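Local coordinates for protein endoribonuclease MazF4 (Mycobacterium tuberculosis, PDB 5XE2) that acts as the toxin of a type II toxin-antitoxin pair, an endoribonuclease that cleaves single-stranded mRNA between the first two bases of UCGCU, at residues A[8-13]-A[80-85]; A[24-29]-A[37-42]; A[29-34]-A[71-76]; A[66-71]-A[96-101]. All blocks are in the same frame, centred on the assembly; numbering follows the deposited sequence.

Contact 1 of 4, residues A[8-13]-A[80-85]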
loop_
_atom_site.group_PDB
_atom_site.type_symbol
_atom_site.label_atom_id
_atom_site.label_comp_id
_atom_site.label_asym_id
_atom_site.label_seq_id
_atom_site.Cartn_x
_atom_site.Cartn_y
_atom_site.Cartn_z
ATOM N N ARG A 8 -4.459 12.373 -5.582
ATOM C CA ARG A 8 -3.186 11.684 -5.743
ATOM C C ARG A 8 -2.087 12.725 -5.977
ATOM O O ARG A 8 -2.298 13.698 -6.708
ATOM C CB ARG A 8 -3.256 10.703 -6.906
ATOM C CG ARG A 8 -2.149 9.674 -6.902
ATOM C CD ARG A 8 -2.434 8.530 -7.855
ATOM N NE ARG A 8 -1.460 7.459 -7.670
ATOM C CZ ARG A 8 -0.225 7.426 -8.177
ATOM N NH1 ARG A 8 0.248 8.415 -8.939
ATOM N NH2 ARG A 8 0.552 6.378 -7.914
ATOM N N GLY A 9 -0.953 12.560 -5.297
ATOM C CA GLY A 9 0.150 13.526 -5.385
ATOM C C GLY A 9 0.160 14.619 -4.321
ATOM O O GLY A 9 1.173 15.294 -4.153
ATOM N N GLN A 10 -0.951 14.803 -3.607
ATOM C CA GLN A 10 -1.009 15.765 -2.505
ATOM C C GLN A 10 -0.382 15.212 -1.237
ATOM O O GLN A 10 -0.391 13.991 -1.003
ATOM C CB GLN A 10 -2.443 16.171 -2.217
ATOM C CG GLN A 10 -3.104 16.916 -3.364
ATOM C CD GLN A 10 -4.517 17.359 -3.031
ATOM O OE1 GLN A 10 -5.180 16.781 -2.162
ATOM N NE2 GLN A 10 -5.002 18.378 -3.748
ATOM N N VAL A 11 0.130 16.127 -0.409
ATOM C CA VAL A 11 0.809 15.795 0.844
ATOM C C VAL A 11 0.090 16.468 2.013
ATOM O O VAL A 11 -0.141 17.680 1.990
ATOM C CB VAL A 11 2.301 16.221 0.816
ATOM C CG1 VAL A 11 2.979 15.929 2.154
ATOM C CG2 VAL A 11 3.044 15.512 -0.309
ATOM N N TYR A 12 -0.246 15.676 3.028
ATOM C CA TYR A 12 -0.937 16.151 4.225
ATOM C C TYR A 12 -0.186 15.762 5.503
ATOM O O TYR A 12 0.313 14.633 5.607
ATOM C CB TYR A 12 -2.349 15.557 4.285
ATOM C CG TYR A 12 -3.279 16.043 3.194
ATOM C CD1 TYR A 12 -3.316 15.414 1.948
ATOM C CD2 TYR A 12 -4.136 17.122 3.412
ATOM C CE1 TYR A 12 -4.178 15.848 0.947
ATOM C CE2 TYR A 12 -4.992 17.576 2.419
ATOM C CZ TYR A 12 -5.017 16.940 1.189
ATOM O OH TYR A 12 -5.870 17.399 0.209
ATOM N N ARG A 13 -0.128 16.682 6.472
ATOM C CA ARG A 13 0.319 16.364 7.836
ATOM C C ARG A 13 -0.722 15.501 8.519
ATOM O O ARG A 13 -1.887 15.859 8.530
ATOM C CB ARG A 13 0.526 17.632 8.682
ATOM C CG ARG A 13 1.800 18.385 8.362
ATOM C CD ARG A 13 2.047 19.571 9.285
ATOM N NE ARG A 13 2.555 19.190 10.613
ATOM C CZ ARG A 13 1.951 19.401 11.791
ATOM N NH1 ARG A 13 0.761 20.007 11.888
ATOM N NH2 ARG A 13 2.558 18.997 12.907
ATOM N N GLY A 80 -4.616 16.221 7.985
ATOM C CA GLY A 80 -4.461 17.532 8.632
ATOM C C GLY A 80 -4.096 18.573 7.594
ATOM O O GLY A 80 -4.741 18.647 6.534
ATOM N N ASP A 81 -3.043 19.345 7.874
ATOM C CA ASP A 81 -2.642 20.479 7.021
ATOM C C ASP A 81 -2.228 20.011 5.625
ATOM O O ASP A 81 -1.481 19.046 5.501
ATOM C CB ASP A 81 -1.462 21.246 7.634
ATOM C CG ASP A 81 -1.734 21.747 9.047
ATOM O OD1 ASP A 81 -2.878 22.153 9.352
ATOM O OD2 ASP A 81 -0.786 21.747 9.857
ATOM N N TYR A 82 -2.727 20.692 4.593
ATOM C CA TYR A 82 -2.318 20.455 3.194
ATOM C C TYR A 82 -0.980 21.151 2.905
ATOM O O TYR A 82 -0.873 22.372 3.062
ATOM C CB TYR A 82 -3.384 20.958 2.221
ATOM C CG TYR A 82 -2.942 20.952 0.771
ATOM C CD1 TYR A 82 -2.691 19.755 0.108
ATOM C CD2 TYR A 82 -2.756 22.150 0.064
ATOM C CE1 TYR A 82 -2.279 19.745 -1.216
ATOM C CE2 TYR A 82 -2.343 22.146 -1.264
ATOM C CZ TYR A 82 -2.109 20.939 -1.900
ATOM O OH TYR A 82 -1.705 20.912 -3.212
ATOM N N LEU A 83 0.021 20.380 2.479
ATOM C CA LEU A 83 1.396 20.872 2.342
ATOM C C LEU A 83 1.854 21.151 0.912
ATOM O O LEU A 83 2.874 21.812 0.713
ATOM C CB LEU A 83 2.360 19.875 2.976
ATOM C CG LEU A 83 2.179 19.562 4.463
ATOM C CD1 LEU A 83 3.405 18.823 4.970
ATOM C CD2 LEU A 83 1.942 20.824 5.280
ATOM N N GLY A 84 1.118 20.652 -0.073
ATOM C CA GLY A 84 1.449 20.875 -1.465
ATOM C C GLY A 84 1.260 19.625 -2.292
ATOM O O GLY A 84 0.752 18.608 -1.809
ATOM N N GLU A 85 1.685 19.731 -3.545
ATOM C CA GLU A 85 1.466 18.723 -4.557
ATOM C C GLU A 85 2.795 18.394 -5.228
ATOM O O GLU A 85 3.501 19.286 -5.701
ATOM C CB GLU A 85 0.474 19.251 -5.580
ATOM C CG GLU A 85 0.007 18.218 -6.588
ATOM C CD GLU A 85 -1.129 18.720 -7.458
ATOM O OE1 GLU A 85 -1.645 19.837 -7.207
ATOM O OE2 GLU A 85 -1.511 17.983 -8.397
#

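Contact 2 of 4, residues A[24-29]-A[37-42]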
loop_
_atom_site.group_PDB
_atom_site.type_symbol
_atom_site.label_atom_id
_atom_site.label_comp_id
_atom_site.label_asym_id
_atom_site.label_seq_id
_atom_site.Cartn_x
_atom_site.Cartn_y
_atom_site.Cartn_z
ATOM N N LEU A 24 2.065 11.279 1.643
ATOM C CA LEU A 24 1.718 11.510 0.247
ATOM C C LEU A 24 0.617 10.558 -0.217
ATOM O O LEU A 24 0.795 9.334 -0.152
ATOM C CB LEU A 24 2.943 11.299 -0.633
ATOM C CG LEU A 24 2.666 11.269 -2.141
ATOM C CD1 LEU A 24 2.361 12.660 -2.653
ATOM C CD2 LEU A 24 3.821 10.661 -2.903
ATOM N N ILE A 25 -0.464 11.120 -0.758
ATOM C CA ILE A 25 -1.611 10.321 -1.227
ATOM C C ILE A 25 -1.225 9.563 -2.505
ATOM O O ILE A 25 -0.822 10.182 -3.494
ATOM C CB ILE A 25 -2.849 11.197 -1.551
ATOM C CG1 ILE A 25 -3.260 12.084 -0.358
ATOM C CG2 ILE A 25 -4.021 10.323 -2.012
ATOM C CD1 ILE A 25 -3.571 11.331 0.916
ATOM N N VAL A 26 -1.353 8.234 -2.477
ATOM C CA VAL A 26 -1.067 7.395 -3.660
ATOM C C VAL A 26 -2.263 6.607 -4.214
ATOM O O VAL A 26 -2.175 6.043 -5.310
ATOM C CB VAL A 26 0.149 6.467 -3.423
ATOM C CG1 VAL A 26 1.409 7.315 -3.239
ATOM C CG2 VAL A 26 -0.052 5.557 -2.214
ATOM N N SER A 27 -3.380 6.587 -3.494
ATOM C CA SER A 27 -4.602 5.974 -4.004
ATOM C C SER A 27 -5.193 6.787 -5.165
ATOM O O SER A 27 -4.965 7.991 -5.279
ATOM C CB SER A 27 -5.631 5.774 -2.882
ATOM O OG SER A 27 -5.585 6.824 -1.934
ATOM N N ASN A 28 -5.935 6.102 -6.029
ATOM C CA ASN A 28 -6.540 6.730 -7.198
ATOM C C ASN A 28 -7.633 7.728 -6.804
ATOM O O ASN A 28 -8.300 7.569 -5.767
ATOM C CB ASN A 28 -7.070 5.667 -8.174
ATOM C CG ASN A 28 -8.350 4.993 -7.688
ATOM O OD1 ASN A 28 -9.417 5.610 -7.656
ATOM N ND2 ASN A 28 -8.255 3.724 -7.325
ATOM N N ASN A 29 -7.821 8.744 -7.636
ATOM C CA ASN A 29 -8.745 9.839 -7.323
ATOM C C ASN A 29 -10.232 9.478 -7.191
ATOM O O ASN A 29 -10.953 10.121 -6.430
ATOM C CB ASN A 29 -8.553 10.994 -8.322
ATOM C CG ASN A 29 -7.256 11.749 -8.086
ATOM O OD1 ASN A 29 -6.719 11.733 -6.978
ATOM N ND2 ASN A 29 -6.745 12.409 -9.120
ATOM N N ASP A 37 -11.676 6.790 3.123
ATOM C CA ASP A 37 -10.247 6.764 3.418
ATOM C C ASP A 37 -9.406 6.829 2.147
ATOM O O ASP A 37 -9.934 6.833 1.034
ATOM C CB ASP A 37 -9.902 5.533 4.282
ATOM C CG ASP A 37 -10.373 4.210 3.679
ATOM O OD1 ASP A 37 -10.537 4.085 2.443
ATOM O OD2 ASP A 37 -10.561 3.266 4.467
ATOM N N VAL A 38 -8.096 6.911 2.342
ATOM C CA VAL A 38 -7.112 6.972 1.262
ATOM C C VAL A 38 -5.929 6.078 1.624
ATOM O O VAL A 38 -5.796 5.641 2.768
ATOM C CB VAL A 38 -6.586 8.409 1.046
ATOM C CG1 VAL A 38 -7.718 9.352 0.649
ATOM C CG2 VAL A 38 -5.836 8.935 2.277
ATOM N N VAL A 39 -5.075 5.827 0.643
ATOM C CA VAL A 39 -3.800 5.171 0.863
ATOM C C VAL A 39 -2.698 6.188 0.605
ATOM O O VAL A 39 -2.774 6.984 -0.340
ATOM C CB VAL A 39 -3.626 3.917 -0.007
ATOM C CG1 VAL A 39 -2.242 3.313 0.174
ATOM C CG2 VAL A 39 -4.687 2.893 0.351
ATOM N N ALA A 40 -1.695 6.157 1.482
ATOM C CA ALA A 40 -0.597 7.096 1.452
ATOM C C ALA A 40 0.732 6.436 1.815
ATOM O O ALA A 40 0.774 5.360 2.430
ATOM C CB ALA A 40 -0.890 8.244 2.408
ATOM N N VAL A 41 1.810 7.109 1.420
ATOM C CA VAL A 41 3.171 6.728 1.776
ATOM C C VAL A 41 3.862 7.860 2.529
ATOM O O VAL A 41 3.564 9.059 2.329
ATOM C CB VAL A 41 4.030 6.331 0.557
ATOM C CG1 VAL A 41 3.543 5.011 -0.028
ATOM C CG2 VAL A 41 4.062 7.431 -0.500
ATOM N N ARG A 42 4.810 7.463 3.367
ATOM C CA ARG A 42 5.428 8.358 4.335
ATOM C C ARG A 42 6.478 9.252 3.672
ATOM O O ARG A 42 7.257 8.800 2.824
ATOM C CB ARG A 42 6.070 7.537 5.458
ATOM C CG ARG A 42 6.347 8.314 6.732
ATOM C CD ARG A 42 6.750 7.394 7.891
ATOM N NE ARG A 42 7.905 6.516 7.582
ATOM C CZ ARG A 42 8.830 6.104 8.464
ATOM N NH1 ARG A 42 8.791 6.457 9.758
ATOM N NH2 ARG A 42 9.826 5.326 8.051
#

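Contact 3 of 4, residues A[29-34]-A[71-76]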
loop_
_atom_site.group_PDB
_atom_site.type_symbol
_atom_site.label_atom_id
_atom_site.label_comp_id
_atom_site.label_asym_id
_atom_site.label_seq_id
_atom_site.Cartn_x
_atom_site.Cartn_y
_atom_site.Cartn_z
ATOM N N ASN A 29 -7.821 8.744 -7.636
ATOM C CA ASN A 29 -8.745 9.839 -7.323
ATOM C C ASN A 29 -10.232 9.478 -7.191
ATOM O O ASN A 29 -10.953 10.121 -6.430
ATOM C CB ASN A 29 -8.553 10.994 -8.322
ATOM C CG ASN A 29 -7.256 11.749 -8.086
ATOM O OD1 ASN A 29 -6.719 11.733 -6.978
ATOM N ND2 ASN A 29 -6.745 12.409 -9.120
ATOM N N ALA A 30 -10.692 8.461 -7.910
ATOM C CA ALA A 30 -12.082 7.988 -7.763
ATOM C C ALA A 30 -12.325 7.440 -6.334
ATOM O O ALA A 30 -13.285 7.823 -5.656
ATOM C CB ALA A 30 -12.395 6.931 -8.824
ATOM N N ARG A 31 -11.420 6.580 -5.868
ATOM C CA ARG A 31 -11.462 6.065 -4.495
ATOM C C ARG A 31 -11.337 7.210 -3.488
ATOM O O ARG A 31 -12.067 7.237 -2.485
ATOM C CB ARG A 31 -10.363 5.010 -4.270
ATOM C CG ARG A 31 -10.313 4.385 -2.870
ATOM C CD ARG A 31 -9.400 5.153 -1.912
ATOM N NE ARG A 31 -9.255 4.516 -0.604
ATOM C CZ ARG A 31 -8.451 3.484 -0.328
ATOM N NH1 ARG A 31 -7.687 2.918 -1.269
ATOM N NH2 ARG A 31 -8.412 2.999 0.919
ATOM N N ASN A 32 -10.438 8.156 -3.755
ATOM C CA ASN A 32 -10.230 9.279 -2.830
ATOM C C ASN A 32 -11.451 10.198 -2.691
ATOM O O ASN A 32 -11.684 10.759 -1.618
ATOM C CB ASN A 32 -9.033 10.135 -3.236
ATOM C CG ASN A 32 -7.717 9.376 -3.234
ATOM O OD1 ASN A 32 -7.545 8.384 -2.529
ATOM N ND2 ASN A 32 -6.773 9.857 -4.026
ATOM N N ARG A 33 -12.217 10.365 -3.769
ATOM C CA ARG A 33 -13.425 11.187 -3.719
ATOM C C ARG A 33 -14.591 10.469 -3.038
ATOM O O ARG A 33 -15.285 11.056 -2.209
ATOM C CB ARG A 33 -13.850 11.634 -5.119
ATOM C CG ARG A 33 -14.961 12.693 -5.105
ATOM C CD ARG A 33 -15.253 13.340 -6.454
ATOM N NE ARG A 33 -14.076 13.372 -7.315
ATOM C CZ ARG A 33 -13.800 12.514 -8.302
ATOM N NH1 ARG A 33 -14.637 11.526 -8.623
ATOM N NH2 ARG A 33 -12.666 12.655 -8.992
ATOM N N HIS A 34 -14.789 9.202 -3.394
ATOM C CA HIS A 34 -16.027 8.489 -3.094
ATOM C C HIS A 34 -16.026 7.611 -1.852
ATOM O O HIS A 34 -17.097 7.184 -1.440
ATOM C CB HIS A 34 -16.423 7.637 -4.302
ATOM C CG HIS A 34 -16.692 8.441 -5.535
ATOM N ND1 HIS A 34 -17.512 9.550 -5.535
ATOM C CD2 HIS A 34 -16.258 8.293 -6.808
ATOM C CE1 HIS A 34 -17.567 10.054 -6.753
ATOM N NE2 HIS A 34 -16.822 9.305 -7.545
ATOM N N ILE A 71 3.487 1.934 3.264
ATOM C CA ILE A 71 2.192 2.211 2.663
ATOM C C ILE A 71 1.122 1.978 3.728
ATOM O O ILE A 71 1.085 0.915 4.355
ATOM C CB ILE A 71 1.938 1.310 1.427
ATOM C CG1 ILE A 71 3.047 1.472 0.374
ATOM C CG2 ILE A 71 0.602 1.647 0.772
ATOM C CD1 ILE A 71 3.229 0.266 -0.530
ATOM N N GLU A 72 0.252 2.967 3.937
ATOM C CA GLU A 72 -0.816 2.864 4.941
ATOM C C GLU A 72 -2.138 3.432 4.458
ATOM O O GLU A 72 -2.184 4.269 3.559
ATOM C CB GLU A 72 -0.384 3.555 6.239
ATOM C CG GLU A 72 0.770 2.834 6.916
ATOM C CD GLU A 72 1.080 3.313 8.311
ATOM O OE1 GLU A 72 0.201 3.933 8.951
ATOM O OE2 GLU A 72 2.226 3.072 8.769
ATOM N N THR A 73 -3.215 2.952 5.065
ATOM C CA THR A 73 -4.542 3.444 4.808
ATOM C C THR A 73 -4.871 4.483 5.890
ATOM O O THR A 73 -4.818 4.181 7.078
ATOM C CB THR A 73 -5.567 2.291 4.817
ATOM O OG1 THR A 73 -5.207 1.324 3.824
ATOM C CG2 THR A 73 -6.983 2.802 4.519
ATOM N N LEU A 74 -5.205 5.701 5.462
ATOM C CA LEU A 74 -5.550 6.799 6.369
ATOM C C LEU A 74 -7.026 7.187 6.229
ATOM O O LEU A 74 -7.541 7.312 5.122
ATOM C CB LEU A 74 -4.673 8.022 6.072
ATOM C CG LEU A 74 -3.217 8.030 6.559
ATOM C CD1 LEU A 74 -2.403 6.874 6.006
ATOM C CD2 LEU A 74 -2.553 9.345 6.193
ATOM N N GLY A 75 -7.700 7.370 7.361
ATOM C CA GLY A 75 -9.042 7.937 7.376
ATOM C C GLY A 75 -8.961 9.394 6.943
ATOM O O GLY A 75 -7.961 10.075 7.198
ATOM N N LYS A 76 -9.999 9.866 6.262
ATOM C CA LYS A 76 -10.085 11.268 5.838
ATOM C C LYS A 76 -10.038 12.219 7.019
ATOM O O LYS A 76 -9.439 13.279 6.928
ATOM C CB LYS A 76 -11.356 11.509 5.027
ATOM C CG LYS A 76 -11.226 11.024 3.606
ATOM C CD LYS A 76 -12.463 11.301 2.778
ATOM C CE LYS A 76 -12.209 10.819 1.362
ATOM N NZ LYS A 76 -13.374 11.030 0.461
#

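Contact 4 of 4, residues A[66-71]-A[96-101]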
loop_
_atom_site.group_PDB
_atom_site.type_symbol
_atom_site.label_atom_id
_atom_site.label_comp_id
_atom_site.label_asym_id
_atom_site.label_seq_id
_atom_site.Cartn_x
_atom_site.Cartn_y
_atom_site.Cartn_z
ATOM N N VAL A 66 10.499 10.269 -0.054
ATOM C CA VAL A 66 9.309 9.430 0.046
ATOM C C VAL A 66 9.757 7.991 0.304
ATOM O O VAL A 66 10.567 7.449 -0.455
ATOM C CB VAL A 66 8.440 9.525 -1.236
ATOM C CG1 VAL A 66 7.338 8.475 -1.248
ATOM C CG2 VAL A 66 7.851 10.926 -1.365
ATOM N N ASN A 67 9.258 7.397 1.389
ATOM C CA ASN A 67 9.460 5.964 1.663
ATOM C C ASN A 67 8.262 5.151 1.136
ATOM O O ASN A 67 7.237 5.013 1.817
ATOM C CB ASN A 67 9.682 5.739 3.160
ATOM C CG ASN A 67 9.811 4.263 3.531
ATOM O OD1 ASN A 67 9.905 3.388 2.673
ATOM N ND2 ASN A 67 9.799 3.986 4.828
ATOM N N ALA A 68 8.402 4.619 -0.078
ATOM C CA ALA A 68 7.333 3.834 -0.726
ATOM C C ALA A 68 7.144 2.442 -0.131
ATOM O O ALA A 68 6.162 1.777 -0.457
ATOM C CB ALA A 68 7.573 3.731 -2.228
ATOM N N ASP A 69 8.072 1.991 0.720
ATOM C CA ASP A 69 7.866 0.757 1.495
ATOM C C ASP A 69 6.818 0.898 2.598
ATOM O O ASP A 69 6.226 -0.100 3.004
ATOM C CB ASP A 69 9.185 0.243 2.106
ATOM C CG ASP A 69 10.124 -0.346 1.067
ATOM O OD1 ASP A 69 9.639 -0.966 0.100
ATOM O OD2 ASP A 69 11.351 -0.204 1.217
ATOM N N ASN A 70 6.596 2.123 3.080
ATOM C CA ASN A 70 5.674 2.362 4.177
ATOM C C ASN A 70 4.350 2.880 3.625
ATOM O O ASN A 70 4.128 4.087 3.518
ATOM C CB ASN A 70 6.317 3.326 5.183
ATOM C CG ASN A 70 5.506 3.518 6.470
ATOM O OD1 ASN A 70 5.848 4.394 7.246
ATOM N ND2 ASN A 70 4.469 2.709 6.719
ATOM N N ILE A 71 3.487 1.934 3.264
ATOM C CA ILE A 71 2.192 2.211 2.663
ATOM C C ILE A 71 1.122 1.978 3.728
ATOM O O ILE A 71 1.085 0.915 4.355
ATOM C CB ILE A 71 1.938 1.310 1.427
ATOM C CG1 ILE A 71 3.047 1.472 0.374
ATOM C CG2 ILE A 71 0.602 1.647 0.772
ATOM C CD1 ILE A 71 3.229 0.266 -0.530
ATOM N N THR A 96 7.070 3.926 -9.876
ATOM C CA THR A 96 8.021 2.824 -10.038
ATOM C C THR A 96 8.406 2.260 -8.676
ATOM O O THR A 96 8.453 1.041 -8.504
ATOM C CB THR A 96 9.278 3.281 -10.806
ATOM O OG1 THR A 96 8.870 3.837 -12.058
ATOM C CG2 THR A 96 10.228 2.109 -11.064
ATOM N N ALA A 97 8.668 3.158 -7.723
ATOM C CA ALA A 97 9.019 2.777 -6.357
ATOM C C ALA A 97 7.916 1.938 -5.676
ATOM O O ALA A 97 8.199 0.908 -5.047
ATOM C CB ALA A 97 9.332 4.023 -5.539
ATOM N N LEU A 98 6.666 2.379 -5.804
ATOM C CA LEU A 98 5.515 1.615 -5.311
ATOM C C LEU A 98 5.413 0.220 -5.941
ATOM O O LEU A 98 5.190 -0.768 -5.237
ATOM C CB LEU A 98 4.220 2.381 -5.568
ATOM C CG LEU A 98 3.949 3.645 -4.755
ATOM C CD1 LEU A 98 2.790 4.405 -5.368
ATOM C CD2 LEU A 98 3.653 3.304 -3.300
ATOM N N ALA A 99 5.577 0.138 -7.265
ATOM C CA ALA A 99 5.592 -1.159 -7.961
ATOM C C ALA A 99 6.691 -2.090 -7.423
ATOM O O ALA A 99 6.458 -3.278 -7.208
ATOM C CB ALA A 99 5.750 -0.957 -9.468
ATOM N N THR A 100 7.878 -1.538 -7.180
ATOM C CA THR A 100 8.985 -2.311 -6.610
ATOM C C THR A 100 8.696 -2.760 -5.177
ATOM O O THR A 100 8.938 -3.924 -4.825
ATOM C CB THR A 100 10.308 -1.525 -6.681
ATOM O OG1 THR A 100 10.573 -1.204 -8.045
ATOM C CG2 THR A 100 11.469 -2.346 -6.143
ATOM N N ALA A 101 8.153 -1.853 -4.363
ATOM C CA ALA A 101 7.818 -2.180 -2.982
ATOM C C ALA A 101 6.826 -3.359 -2.906
ATOM O O ALA A 101 6.980 -4.233 -2.072
ATOM C CB ALA A 101 7.263 -0.963 -2.272
HETATM O O HOH W 1 8.310 -3.611 0.229
#

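Contact 1 of 4, residues A[8-13]-A[80-85]
With CG anti to the carbonyl carbon in Y12 (chi1 -67°) and anti to the backbone N in Y82 (chi1 171°), the two phenol rings of a non-hydrogen-bonded antiparallel pair come together on one face of the sheet. They meet neither stacked nor edge-to-face: the planes stand 53° apart, and Y82 CD1 lies over a Y12 face, toward its rim, 3.8 Å from Y12 CZ. The carbonyl O of G80 sits at the Y12 edge, in the ring plane. Beyond, Q10 crosses Y82 at about a right angle, its CG 3.6 Å from Y82 CE1, while Q10 OE1 accepts a hydrogen bond from Y12 OH, which lies above the amide plane. Backbone bonds V11 N to G84 O (2.9 Å) and L83 N to V11 O (2.7 Å) join the strands. R13 continues the pairing with its N on D81 O, and its bent side chain runs alongside D81 to make a salt bridge at the exposed end, NH1 to OD2 3.1 Å, with OD2 near the guanidinium plane while NH1 meets it from above the carboxylate plane. On the other face V11 CG1 approaches L83 CD1 at 4.1 Å. Strand 82-85 forms one margin of this chain's SH3-like antiparallel sheet; strand 21-25 flanks 10-14 on its other side, where P22 and L24 pack on V11, and R8 reaches M91 and L98 of helix 88-101.

Contact 2 of 4, residues A[24-29]-A[37-42]
Antiparallel pairing binds L24 to V41 through two backbone bonds, L24 N to V41 O (2.8 Å) and V41 N to L24 O (2.9 Å); I25 and A40 form the next, non-hydrogen-bonded pair, after which strand 21-25 ends. Past I25, V39 O accepts from both V26 N (2.9 Å) and S27 N (3.2 Å), which approach from the same face of its carbonyl plane. S27 takes over the next pairing position with its side chain: a chi1 of 35° holds OG between the backbone N and carbonyl carbon, where it receives V39 N at 2.8 Å in a nearly straight bond (171° at the hydrogen). I25 packs on the side of V38 and A40, L24 and V26 on that of V41. I25 CD1 meets V38 CG2 crosswise at 3.6 Å, whereas V26 sets CG1 against V41 CG2 at 3.8 Å and turns CG2 to V39 CG1. L24 lies alongside V41, and helix 88-101 packs over this side through M91, I94 and L98. The serine hydroxyl, bonded also to N32 OD1, therefore replaces a backbone acceptor within a buried, mostly aliphatic setting, so V39 N keeps an acceptor while the chain turns away toward helix 29-34.

Contact 3 of 4, residues A[29-34]-A[71-76]
K76 stretches its side chain to the C-terminal end of helix 29-34, where CE and NZ come up against the carbonyl of N32. The chain is extended beyond CG, with every later torsion near 180°, and this full reach brings NZ to 2.7 Å from N32 O, a hydrogen bond whose donor is tilted 29° from the carbonyl plane. CE lies nearly as close, 3.0 Å from the same oxygen, and R33 O is 3.3 Å from NZ. The ammonium group also bonds to the carbonyl oxygens of T35 and N4, so backbone oxygens from the helix end and from the N-terminal region gather round one buried amine. At the other side of the contact R31 bends at chi2 (-90°) and crosses T73 at about a right angle, NH2 standing 3.9 Å from the methyl CG2. The polar ends of this pair are taken by other partners. R31 NH2 forms a salt bridge with D37 and NH1 bonds to D69 O of the second subunit, while T73 OG1 bonds to I71 O of that subunit. The arginine-threonine packing therefore lies in the dimer interface. The lysine charge faces the C-terminal end of a short helix, whose carbonyls and dipole would be expected to stabilise the protonated amine; the lysine just after strand 65-75 consequently ties that end of the sheet to the last turn of helix 29-34.

Contact 4 of 4, residues A[66-71]-A[96-101]
The one flat group that touches across this contact is the D69 carboxylate, whose OD1 comes 3.4 Å from the A101 methyl CB, while OD2 is held by T52 OG1. A water bridges the same OD1 to the helix, donating to D69 OD1 (3.0 Å) and to A101 O (2.7 Å), so the carboxylate is linked to the last turn of helix 88-101 without any direct hydrogen bond between the segments. The CG of D69 lies anti to its carbonyl carbon, chi1 -72°, which swings the acid's end back to the helix although its CB leaves the backbone in the other direction. Small groups make close packing possible at the corner itself. A68, the second residue of a type I turn from N67 to N70, presses CB against A97 CB at 3.8 Å, and its carbonyl O lies 3.5 Å from A101 CB. L98 slants past I71, with CD2 4.1 Å from I71 CD1; the same methyl also lies near A68 CB. N67 OD1 makes a weak bond to D69 N inside the turn, and N70 N is bonded to N67 O. The long strand 65-75 turns its corner at A68 and D69, and A68 and I71 rest on A97, L98 and A101 of the helix. At the dimer interface T100 O accepts from N28 ND2 of the second subunit, and I71 packs on its counterpart there. The chemistry is thus apolar in its centre and hydrated at one margin, where water, not a direct bond, carries the polar link between turn and helix.

All four contacts lie in the PemK/MazF-family domain and reach one antiparallel sheet. Contact 1 closes the widest loop along the chain, with contacts 2 and 3 nested inside it, whereas contact 4 crosses it, coming in series after contact 2. Centres of contacts 2 and 3 are about 6 Å apart and the two share N29; contacts 3 and 4 share I71 on strand 65-75 but sit about 17 Å apart. Contacts 1 and 4, about 18 Å apart, lie on opposite sides of the chain's centre. Contacts 2, 3 and 4 touch the second subunit more broadly, contact 1 through R8 alone, so strands and helices that build the fold also form the dimer interface.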